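Local coordinates for RickCE (Rickettsia bellii, PDB 5HAM), which probably acts as a CE-clan effector protease that removes ubiquitin from modified proteins, its catalytic domain being contained in this fragment, at residues Ile58-Gln63 against Arg88-Leu92; Thr65-Asn70 against Met81-Lys86; Lys126-Asp130 against Val151-Asp155; Gln160-Asn166 against Ile196-Thr202. One frame throughout, in Å; residues are numbered along the deposited sequence.

Contacts 1 and 2 join the same two helices, 52-69 and 75-93, at successive levels of one hairpin that projects from the body of the chain; their centres lie about 10 Å apart. Apolar branches dominate there, with charged or amide groups along the margins. Contacts 3 and 4 belong to the central sheet on the opposite side of the chain's centre. All four are partly buried, contact 4 lying on an exposed edge strand. Contact 3 packs a helix onto strand 147-155 through side chains, whereas contact 4 bonds strand 160-166 to the edge strand 196-199 mainly through backbone. Strands 147-155 and 160-166 are neighbours, so contacts 3 and 4 touch.

Contact 1 (Ile58-Gln63 against Arg88-Leu92); sequences ILAEVQ and REEIL
Glu89 OE2 receives a weak hydrogen bond from Gln63 NE2 at 3.4 Å, with an N-H...O angle of 151°, and Lys93 approaches the same oxygen in a long, weak ion pair. The amide and carboxylate planes stand nearly perpendicular. This polar pair marks one margin of an antiparallel helical hairpin formed by helices 52-69 and 75-93, whose short segments meet at 157°. At the other margin lies Arg88. A bend in its chain (chi3 76°) brings the guanidinium over Val62, and Val62 CG2 presses on one face, offset toward the rim, 3.3 Å from Arg88 NH1. The charge of Arg88 is met chiefly outside these segments, by a salt bridge from NE to Asp47 on helix 42-49; Glu61 OE2 stays near the guanidinium plane, 4.0 Å from Arg88 NH2 and beyond salt-bridge range, so it probably contributes only a general electrostatic attraction.

Between these margins the seam is apolar. Val62 splits its branches: CG2 serves Arg88 and Leu92, while CG1 leans on Glu89, 3.8 Å from its CB. Leu59 CD1 meets the aliphatic part of the same glutamate, 3.9 Å from Glu89 CG, and passes Leu92 in the opposite sense. Leu92 CD1 fills the middle of the seam, 3.6 Å from Val62 CG2 and 3.8 Å from Ile58 CG2.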
# COMPACT_ATOMS: atom_id res chain seq x y z
N ILE A 58 -6.14 32.23 -1.66
CA ILE A 58 -6.37 30.81 -1.48
C ILE A 58 -7.59 30.55 -0.58
O ILE A 58 -8.45 29.73 -0.91
CB ILE A 58 -5.11 30.10 -0.98
CG1 ILE A 58 -4.03 30.14 -2.08
CG2 ILE A 58 -5.43 28.66 -0.60
CD1 ILE A 58 -2.66 29.69 -1.62
N LEU A 59 -7.67 31.27 0.53
CA LEU A 59 -8.81 31.14 1.43
C LEU A 59 -10.10 31.39 0.65
O LEU A 59 -11.09 30.66 0.77
CB LEU A 59 -8.69 32.12 2.59
CG LEU A 59 -9.87 32.09 3.56
CD1 LEU A 59 -10.17 30.65 4.04
CD2 LEU A 59 -9.64 33.02 4.73
N ALA A 60 -10.07 32.42 -0.18
CA ALA A 60 -11.18 32.76 -1.05
C ALA A 60 -11.59 31.60 -1.94
O ALA A 60 -12.77 31.25 -2.00
CB ALA A 60 -10.85 33.99 -1.89
N GLU A 61 -10.63 30.98 -2.63
CA GLU A 61 -10.99 29.87 -3.51
C GLU A 61 -11.53 28.67 -2.71
O GLU A 61 -12.45 27.97 -3.15
CB GLU A 61 -9.83 29.49 -4.44
CG GLU A 61 -8.66 28.77 -3.77
CD GLU A 61 -7.39 28.74 -4.62
OE1 GLU A 61 -7.13 29.73 -5.35
OE2 GLU A 61 -6.64 27.74 -4.55
N VAL A 62 -10.97 28.45 -1.52
CA VAL A 62 -11.41 27.34 -0.69
C VAL A 62 -12.88 27.51 -0.32
O VAL A 62 -13.67 26.57 -0.42
CB VAL A 62 -10.58 27.22 0.61
CG1 VAL A 62 -11.28 26.32 1.60
CG2 VAL A 62 -9.19 26.69 0.30
N GLN A 63 -13.23 28.73 0.07
CA GLN A 63 -14.58 29.04 0.51
C GLN A 63 -15.58 28.88 -0.64
O GLN A 63 -16.76 28.58 -0.41
CB GLN A 63 -14.62 30.46 1.08
CG GLN A 63 -14.01 30.56 2.47
CD GLN A 63 -13.87 32.00 2.98
OE1 GLN A 63 -14.04 32.97 2.24
NE2 GLN A 63 -13.56 32.13 4.27
N ARG A 88 -9.17 22.32 4.76
CA ARG A 88 -8.29 23.33 4.20
C ARG A 88 -8.64 24.71 4.72
O ARG A 88 -7.76 25.52 5.01
CB ARG A 88 -8.37 23.31 2.69
CG ARG A 88 -7.52 22.24 2.04
CD ARG A 88 -7.53 22.40 0.52
NE ARG A 88 -6.70 23.50 0.03
CZ ARG A 88 -7.03 24.30 -0.99
NH1 ARG A 88 -8.19 24.14 -1.61
NH2 ARG A 88 -6.21 25.27 -1.39
N GLU A 89 -9.94 24.99 4.84
CA GLU A 89 -10.34 26.27 5.40
C GLU A 89 -9.78 26.42 6.82
O GLU A 89 -9.32 27.49 7.19
CB GLU A 89 -11.85 26.43 5.39
CG GLU A 89 -12.30 27.83 5.79
CD GLU A 89 -13.81 28.00 5.85
OE1 GLU A 89 -14.53 26.97 5.93
OE2 GLU A 89 -14.27 29.16 5.84
N GLU A 90 -9.80 25.34 7.60
CA GLU A 90 -9.32 25.40 8.98
C GLU A 90 -7.83 25.69 9.01
O GLU A 90 -7.35 26.47 9.83
CB GLU A 90 -9.58 24.09 9.73
CG GLU A 90 -11.04 23.73 9.93
CD GLU A 90 -11.79 24.66 10.86
OE1 GLU A 90 -11.20 25.62 11.40
OE2 GLU A 90 -13.00 24.43 11.05
N ILE A 91 -7.10 25.04 8.11
CA ILE A 91 -5.67 25.21 8.03
C ILE A 91 -5.32 26.65 7.69
O ILE A 91 -4.43 27.24 8.30
CB ILE A 91 -5.05 24.23 7.02
CG1 ILE A 91 -4.92 22.84 7.66
CG2 ILE A 91 -3.67 24.68 6.58
CD1 ILE A 91 -4.66 21.72 6.67
N LEU A 92 -6.04 27.23 6.74
CA LEU A 92 -5.74 28.59 6.31
C LEU A 92 -6.05 29.60 7.40
O LEU A 92 -5.51 30.71 7.39
CB LEU A 92 -6.48 28.93 5.03
CG LEU A 92 -5.90 28.14 3.85
CD1 LEU A 92 -6.97 27.91 2.81
CD2 LEU A 92 -4.70 28.89 3.28

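Contact 2 (Thr65-Asn70 against Met81-Lys86); sequences TIKIAN and MLGDAK
Ile66 and Leu82 meet at about a right angle in the part of the helical hairpin nearer its turn, where helix 52-69 runs antiparallel to helix 75-93. The short axes approach to 9.0 Å at 165°, and of the paired CA atoms those of Ala69 and Leu82 are the closest, 5.3 Å apart. Leu82 turns CG away from its own backbone N (chi1 175°), which carries CD1 to within 4.0 Å of Ile66 CG2; the same methyl also reaches the backbone oxygen of Ile66.

Ile66 uses its two branches differently. CG2 faces Leu82, while the other branch runs out extended (chi2 178°) along the opposing helix: CG1 lies over Ala85, 3.6 Å from its CB, and CD1 ends 4.0 Å from Lys86 CG. The straight lysine chain crosses the isoleucine roughly at right angles, and its CG adds an aliphatic part to the apolar seam. Thr65 also meets Ala85, with its methyl CG2 4.0 Å from Ala85 CB, while Thr65 OG1 is hydrogen-bonded to the carbonyl oxygen of Glu61 one turn earlier in the same helix.

Small alanines on both helices are consistent with the close approach. Ala69 points its methyl at the opposing backbone, with CB 4.1 Å from Leu82 CA. Beyond it the Asn70 side chain crosses Leu82 at a slant; Asn70 OD1 is hydrogen-bonded to Arg78 NH2, and Asn70 ND2 rests 4.1 Å from Leu82 CD2.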
# COMPACT_ATOMS: atom_id res chain seq x y z
N THR A 65 -15.05 26.70 -3.23
CA THR A 65 -15.09 25.27 -3.40
C THR A 65 -16.13 24.65 -2.50
O THR A 65 -16.96 23.86 -2.94
CB THR A 65 -13.76 24.66 -3.03
OG1 THR A 65 -12.76 25.16 -3.91
CG2 THR A 65 -13.84 23.16 -3.12
N ILE A 66 -16.07 25.01 -1.22
CA ILE A 66 -17.02 24.54 -0.23
C ILE A 66 -18.42 24.76 -0.75
O ILE A 66 -19.25 23.87 -0.69
CB ILE A 66 -16.85 25.28 1.10
CG1 ILE A 66 -15.59 24.81 1.82
CG2 ILE A 66 -18.06 25.08 2.00
CD1 ILE A 66 -15.35 25.55 3.12
N LYS A 67 -18.66 25.95 -1.29
CA LYS A 67 -19.96 26.29 -1.85
C LYS A 67 -20.36 25.40 -3.04
O LYS A 67 -21.54 25.11 -3.21
CB LYS A 67 -20.01 27.77 -2.21
CG LYS A 67 -20.26 28.66 -1.01
CD LYS A 67 -20.34 30.14 -1.38
CE LYS A 67 -19.02 30.61 -1.96
NZ LYS A 67 -18.85 32.09 -1.91
N ILE A 68 -19.39 24.95 -3.83
CA ILE A 68 -19.69 24.11 -4.98
C ILE A 68 -19.65 22.63 -4.60
O ILE A 68 -20.53 21.86 -5.01
CB ILE A 68 -18.71 24.35 -6.14
CG1 ILE A 68 -18.80 25.80 -6.62
CG2 ILE A 68 -18.96 23.37 -7.29
CD1 ILE A 68 -20.12 26.15 -7.24
N ALA A 69 -18.64 22.23 -3.84
CA ALA A 69 -18.48 20.84 -3.41
C ALA A 69 -19.75 20.35 -2.72
O ALA A 69 -20.09 19.17 -2.79
CB ALA A 69 -17.29 20.69 -2.48
N ASN A 70 -20.44 21.26 -2.07
CA ASN A 70 -21.76 20.99 -1.55
C ASN A 70 -22.73 20.43 -2.60
O ASN A 70 -23.65 19.71 -2.27
CB ASN A 70 -22.35 22.27 -0.97
CG ASN A 70 -22.92 22.06 0.41
OD1 ASN A 70 -24.01 21.50 0.57
ND2 ASN A 70 -22.20 22.54 1.43
N MET A 81 -14.88 15.44 -0.88
CA MET A 81 -14.35 16.70 -1.38
C MET A 81 -14.69 17.86 -0.42
O MET A 81 -13.87 18.74 -0.17
CB MET A 81 -14.84 16.96 -2.80
CG MET A 81 -14.43 15.85 -3.81
SD MET A 81 -12.65 15.47 -3.83
CE MET A 81 -12.04 17.06 -4.39
N LEU A 82 -15.89 17.82 0.14
CA LEU A 82 -16.35 18.85 1.05
C LEU A 82 -15.57 18.79 2.36
O LEU A 82 -15.12 19.81 2.87
CB LEU A 82 -17.84 18.67 1.30
CG LEU A 82 -18.54 19.58 2.31
CD1 LEU A 82 -18.37 21.06 1.98
CD2 LEU A 82 -20.02 19.20 2.41
N GLY A 83 -15.40 17.59 2.89
CA GLY A 83 -14.66 17.44 4.13
C GLY A 83 -13.24 17.98 3.97
O GLY A 83 -12.74 18.69 4.83
N ASP A 84 -12.60 17.66 2.86
CA ASP A 84 -11.27 18.19 2.59
C ASP A 84 -11.22 19.72 2.40
O ASP A 84 -10.25 20.37 2.80
CB ASP A 84 -10.62 17.44 1.43
CG ASP A 84 -10.12 16.05 1.84
OD1 ASP A 84 -10.67 15.47 2.81
OD2 ASP A 84 -9.19 15.51 1.18
N ALA A 85 -12.25 20.30 1.78
CA ALA A 85 -12.27 21.75 1.63
C ALA A 85 -12.38 22.42 2.99
O ALA A 85 -11.67 23.37 3.29
CB ALA A 85 -13.40 22.20 0.72
N LYS A 86 -13.28 21.90 3.82
CA LYS A 86 -13.46 22.41 5.16
C LYS A 86 -12.18 22.30 5.97
O LYS A 86 -11.82 23.22 6.71
CB LYS A 86 -14.63 21.71 5.85
CG LYS A 86 -15.96 22.36 5.48
CD LYS A 86 -17.17 21.51 5.73
CE LYS A 86 -18.42 22.38 5.63
NZ LYS A 86 -19.68 21.65 5.92

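Contact 3 (Lys126-Asp130 against Val151-Asp155); sequences KDIKD and VAKYD
The Tyr154 ring carries the aliphatic chain of Lys129 over one face in a CH-pi contact: CG lies 3.9 Å from the ring centroid, 18° off the normal. Next to it, Lys129 CD comes within 3.5 Å of Tyr154 CE1, after which bends at chi3 and chi4 turn the ammonium end away. The carbonyl oxygen of Ile128 approaches the base of the ring obliquely, 3.7 Å from Tyr154 CB. Also near the base, Ile161 of the adjacent strand 160-166 packs on Tyr154 CD1.

Here the 126-130 part of helix 96-130 lies on strand 147-155 of the mixed sheet, running nearly parallel to it. Ile128 fills the joint. Its CG1 sits between backbone N and carbonyl carbon (chi1 62°), and CD1 thereby reaches the strand, 3.5 Å from Lys153 C and 3.8 Å from Ala152 CB, while CG2 rests 3.5 Å from Ala152 O.

Without a hydrogen bond between the two segments, and with mostly apolar and CH-pi contacts, the joint probably depends on shape more than on directed bonds; the polar ends find hydrogen-bond partners elsewhere, Lys153 NZ at the backbone oxygen of Ile222 and Tyr154 OH at Asn159 OD1.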
# COMPACT_ATOMS: atom_id res chain seq x y z
N LYS A 126 18.39 -8.58 3.06
CA LYS A 126 19.35 -9.14 4.01
C LYS A 126 18.89 -10.54 4.44
O LYS A 126 19.71 -11.46 4.57
CB LYS A 126 19.53 -8.21 5.22
N ASP A 127 17.59 -10.69 4.63
CA ASP A 127 17.02 -11.97 5.03
C ASP A 127 17.34 -13.10 4.06
O ASP A 127 17.78 -14.19 4.48
CB ASP A 127 15.51 -11.87 5.22
CG ASP A 127 15.15 -11.24 6.53
OD1 ASP A 127 16.05 -11.10 7.38
OD2 ASP A 127 13.96 -10.89 6.72
N ILE A 128 17.14 -12.86 2.76
CA ILE A 128 17.34 -13.93 1.78
C ILE A 128 18.80 -14.09 1.38
O ILE A 128 19.21 -15.15 0.92
CB ILE A 128 16.47 -13.74 0.53
CG1 ILE A 128 16.83 -12.43 -0.17
CG2 ILE A 128 15.00 -13.77 0.93
CD1 ILE A 128 15.92 -12.08 -1.34
N LYS A 129 19.60 -13.04 1.57
CA LYS A 129 20.98 -13.07 1.11
C LYS A 129 21.96 -13.44 2.23
O LYS A 129 23.01 -14.01 1.96
CB LYS A 129 21.34 -11.75 0.47
CG LYS A 129 22.65 -11.75 -0.27
CD LYS A 129 22.63 -10.67 -1.34
CE LYS A 129 22.64 -9.28 -0.75
NZ LYS A 129 24.02 -8.92 -0.33
N ASP A 130 21.61 -13.13 3.47
CA ASP A 130 22.53 -13.37 4.59
C ASP A 130 21.99 -14.27 5.70
O ASP A 130 22.76 -14.91 6.41
CB ASP A 130 23.00 -12.05 5.19
CG ASP A 130 23.81 -11.22 4.22
OD1 ASP A 130 24.57 -11.82 3.42
OD2 ASP A 130 23.68 -9.98 4.24
N VAL A 151 7.39 -10.40 -3.50
CA VAL A 151 8.17 -11.47 -2.88
C VAL A 151 9.61 -11.48 -3.39
O VAL A 151 9.86 -11.45 -4.60
CB VAL A 151 7.52 -12.85 -3.11
CG1 VAL A 151 8.27 -13.92 -2.33
CG2 VAL A 151 6.06 -12.82 -2.70
N ALA A 152 10.54 -11.50 -2.46
CA ALA A 152 11.96 -11.39 -2.76
C ALA A 152 12.65 -12.73 -2.58
O ALA A 152 12.50 -13.38 -1.54
CB ALA A 152 12.60 -10.37 -1.84
N LYS A 153 13.41 -13.13 -3.59
CA LYS A 153 14.16 -14.37 -3.53
C LYS A 153 15.57 -14.17 -4.08
O LYS A 153 15.85 -13.21 -4.78
CB LYS A 153 13.45 -15.48 -4.31
CG LYS A 153 12.14 -15.90 -3.68
CD LYS A 153 11.47 -16.97 -4.51
CE LYS A 153 10.07 -17.25 -4.01
NZ LYS A 153 9.35 -18.20 -4.90
N TYR A 154 16.45 -15.10 -3.74
CA TYR A 154 17.85 -14.92 -4.03
C TYR A 154 18.44 -16.17 -4.65
O TYR A 154 18.38 -17.25 -4.08
CB TYR A 154 18.61 -14.61 -2.74
CG TYR A 154 20.07 -14.36 -2.96
CD1 TYR A 154 20.51 -13.26 -3.67
CD2 TYR A 154 21.02 -15.23 -2.44
CE1 TYR A 154 21.84 -13.02 -3.87
CE2 TYR A 154 22.37 -14.99 -2.63
CZ TYR A 154 22.76 -13.89 -3.35
OH TYR A 154 24.10 -13.64 -3.55
N ASP A 155 19.01 -16.00 -5.84
CA ASP A 155 19.79 -17.06 -6.47
C ASP A 155 21.28 -16.88 -6.15
O ASP A 155 21.95 -16.03 -6.75
CB ASP A 155 19.57 -17.06 -7.97
CG ASP A 155 20.27 -18.22 -8.64
OD1 ASP A 155 20.04 -19.36 -8.22
OD2 ASP A 155 21.06 -17.98 -9.58

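Contact 4 (Gln160-Asn166 against Ile196-Thr202); sequences QIILTFN and IIIDEQT
Leu163 N donates to Ile196 O at 2.8 Å, almost straight (175°), and the ladder continues from Ile198 N to Leu163 O and from Phe165 N to Ile198 O. This parallel pairing closes a beta-alpha-beta unit, strand 160-166, helix 175-188, strand 196-199. The connecting helix covers the face bearing Leu163 and Phe165, which are buried against Ile184 and Leu180. Asp199 OD1 meets the edge of the Phe165 ring, in its plane and 3.4 Å from CD2, and also closes an Asx turn with Gln201 N; Asp199 OD2 accepts from Ile173 N.

On the solvent side, the isoleucines of edge strand 196-199 are exposed, yet still touch: Ile198 CD1 lies 3.6 Å from Ile162 CG2, and Ile196 CD1 3.5 Å from CD of the bent Gln160 chain. Gln160 NE2 is held by Ile161 O, which also accepts from Ile196 N, and by the backbone oxygen of Lys194.

Beyond Asp199, Glu200 N still bonds to Phe165 O; then the Asn166 side chain, its CG anti to the backbone N (chi1 -162°), binds Thr202 twice, each donor on a lone pair: Thr202 N reaches Asn166 OD1 at 2.7 Å, and Asn166 ND2 reaches Thr202 O at 3.2 Å.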
# COMPACT_ATOMS: atom_id res chain seq x y z
N GLN A 160 21.98 -13.27 -7.52
CA GLN A 160 20.93 -12.58 -8.23
C GLN A 160 19.67 -12.44 -7.39
O GLN A 160 19.08 -13.45 -6.98
CB GLN A 160 20.60 -13.35 -9.51
CG GLN A 160 19.47 -12.77 -10.30
CD GLN A 160 19.76 -11.35 -10.73
OE1 GLN A 160 20.54 -11.12 -11.65
NE2 GLN A 160 19.15 -10.39 -10.04
N ILE A 161 19.26 -11.20 -7.14
CA ILE A 161 17.99 -10.92 -6.46
C ILE A 161 16.83 -10.94 -7.45
O ILE A 161 16.88 -10.31 -8.51
CB ILE A 161 18.00 -9.55 -5.74
CG1 ILE A 161 19.05 -9.51 -4.63
CG2 ILE A 161 16.66 -9.27 -5.13
CD1 ILE A 161 18.64 -10.28 -3.40
N ILE A 162 15.78 -11.68 -7.10
CA ILE A 162 14.61 -11.78 -7.95
C ILE A 162 13.35 -11.36 -7.17
O ILE A 162 13.07 -11.90 -6.10
CB ILE A 162 14.49 -13.23 -8.52
CG1 ILE A 162 15.77 -13.60 -9.28
CG2 ILE A 162 13.28 -13.36 -9.43
CD1 ILE A 162 15.81 -15.01 -9.82
N LEU A 163 12.63 -10.37 -7.68
CA LEU A 163 11.44 -9.84 -7.02
C LEU A 163 10.18 -10.15 -7.84
O LEU A 163 10.10 -9.79 -9.02
CB LEU A 163 11.55 -8.33 -6.81
CG LEU A 163 12.83 -7.80 -6.15
CD1 LEU A 163 12.97 -6.32 -6.38
CD2 LEU A 163 12.86 -8.12 -4.67
N THR A 164 9.21 -10.80 -7.21
CA THR A 164 8.00 -11.20 -7.89
C THR A 164 6.80 -10.45 -7.33
O THR A 164 6.58 -10.44 -6.12
CB THR A 164 7.79 -12.70 -7.74
OG1 THR A 164 8.94 -13.37 -8.25
CG2 THR A 164 6.57 -13.17 -8.50
N PHE A 165 6.05 -9.81 -8.22
CA PHE A 165 4.93 -8.95 -7.84
C PHE A 165 3.58 -9.40 -8.43
O PHE A 165 3.52 -9.90 -9.55
CB PHE A 165 5.22 -7.52 -8.31
CG PHE A 165 4.11 -6.54 -8.07
CD1 PHE A 165 4.00 -5.89 -6.84
CD2 PHE A 165 3.21 -6.23 -9.08
CE1 PHE A 165 2.98 -4.96 -6.62
CE2 PHE A 165 2.19 -5.31 -8.87
CZ PHE A 165 2.08 -4.66 -7.64
N ASN A 166 2.51 -9.22 -7.67
CA ASN A 166 1.20 -9.23 -8.31
C ASN A 166 0.18 -8.26 -7.72
O ASN A 166 0.20 -7.99 -6.52
CB ASN A 166 0.60 -10.62 -8.38
CG ASN A 166 -0.53 -10.69 -9.40
OD1 ASN A 166 -0.31 -10.47 -10.60
ND2 ASN A 166 -1.74 -10.95 -8.94
N ILE A 196 16.15 -8.56 -10.71
CA ILE A 196 15.22 -8.97 -11.75
C ILE A 196 13.79 -8.88 -11.24
O ILE A 196 13.46 -9.37 -10.16
CB ILE A 196 15.50 -10.40 -12.19
CG1 ILE A 196 16.76 -10.43 -13.03
CG2 ILE A 196 14.32 -10.95 -12.97
CD1 ILE A 196 17.33 -11.82 -13.18
N ILE A 197 12.93 -8.23 -12.01
CA ILE A 197 11.55 -8.07 -11.64
C ILE A 197 10.63 -8.94 -12.49
O ILE A 197 10.66 -8.89 -13.72
CB ILE A 197 11.13 -6.60 -11.75
CG1 ILE A 197 11.84 -5.81 -10.65
CG2 ILE A 197 9.60 -6.45 -11.68
CD1 ILE A 197 11.49 -4.35 -10.66
N ILE A 198 9.84 -9.77 -11.82
CA ILE A 198 8.83 -10.57 -12.48
C ILE A 198 7.45 -10.07 -12.07
O ILE A 198 7.09 -10.15 -10.90
CB ILE A 198 8.98 -12.05 -12.14
CG1 ILE A 198 10.34 -12.58 -12.63
CG2 ILE A 198 7.85 -12.84 -12.75
CD1 ILE A 198 10.74 -13.89 -11.98
N ASP A 199 6.71 -9.54 -13.03
CA ASP A 199 5.37 -9.04 -12.78
C ASP A 199 4.37 -10.07 -13.29
O ASP A 199 4.26 -10.28 -14.49
CB ASP A 199 5.16 -7.70 -13.50
CG ASP A 199 3.86 -6.99 -13.10
OD1 ASP A 199 3.14 -7.49 -12.21
OD2 ASP A 199 3.57 -5.92 -13.68
N GLU A 200 3.66 -10.70 -12.36
CA GLU A 200 2.74 -11.79 -12.70
C GLU A 200 1.59 -11.25 -13.51
O GLU A 200 0.94 -12.01 -14.25
CB GLU A 200 2.20 -12.47 -11.44
CG GLU A 200 3.26 -13.11 -10.57
CD GLU A 200 3.76 -14.43 -11.14
OE1 GLU A 200 4.97 -14.53 -11.46
OE2 GLU A 200 2.95 -15.37 -11.27
N GLN A 201 1.38 -9.94 -13.36
CA GLN A 201 0.23 -9.21 -13.91
C GLN A 201 -1.00 -10.08 -14.11
O GLN A 201 -1.47 -10.29 -15.24
CB GLN A 201 0.58 -8.40 -15.18
CG GLN A 201 1.75 -8.91 -15.97
CD GLN A 201 2.06 -8.02 -17.18
OE1 GLN A 201 1.26 -7.16 -17.54
NE2 GLN A 201 3.22 -8.21 -17.78
N THR A 202 -1.51 -10.62 -13.02
CA THR A 202 -2.64 -11.52 -13.15
C THR A 202 -3.85 -10.89 -12.51
O THR A 202 -3.94 -10.80 -11.28
CB THR A 202 -2.36 -12.85 -12.47
OG1 THR A 202 -1.15 -13.38 -12.99
CG2 THR A 202 -3.51 -13.83 -12.72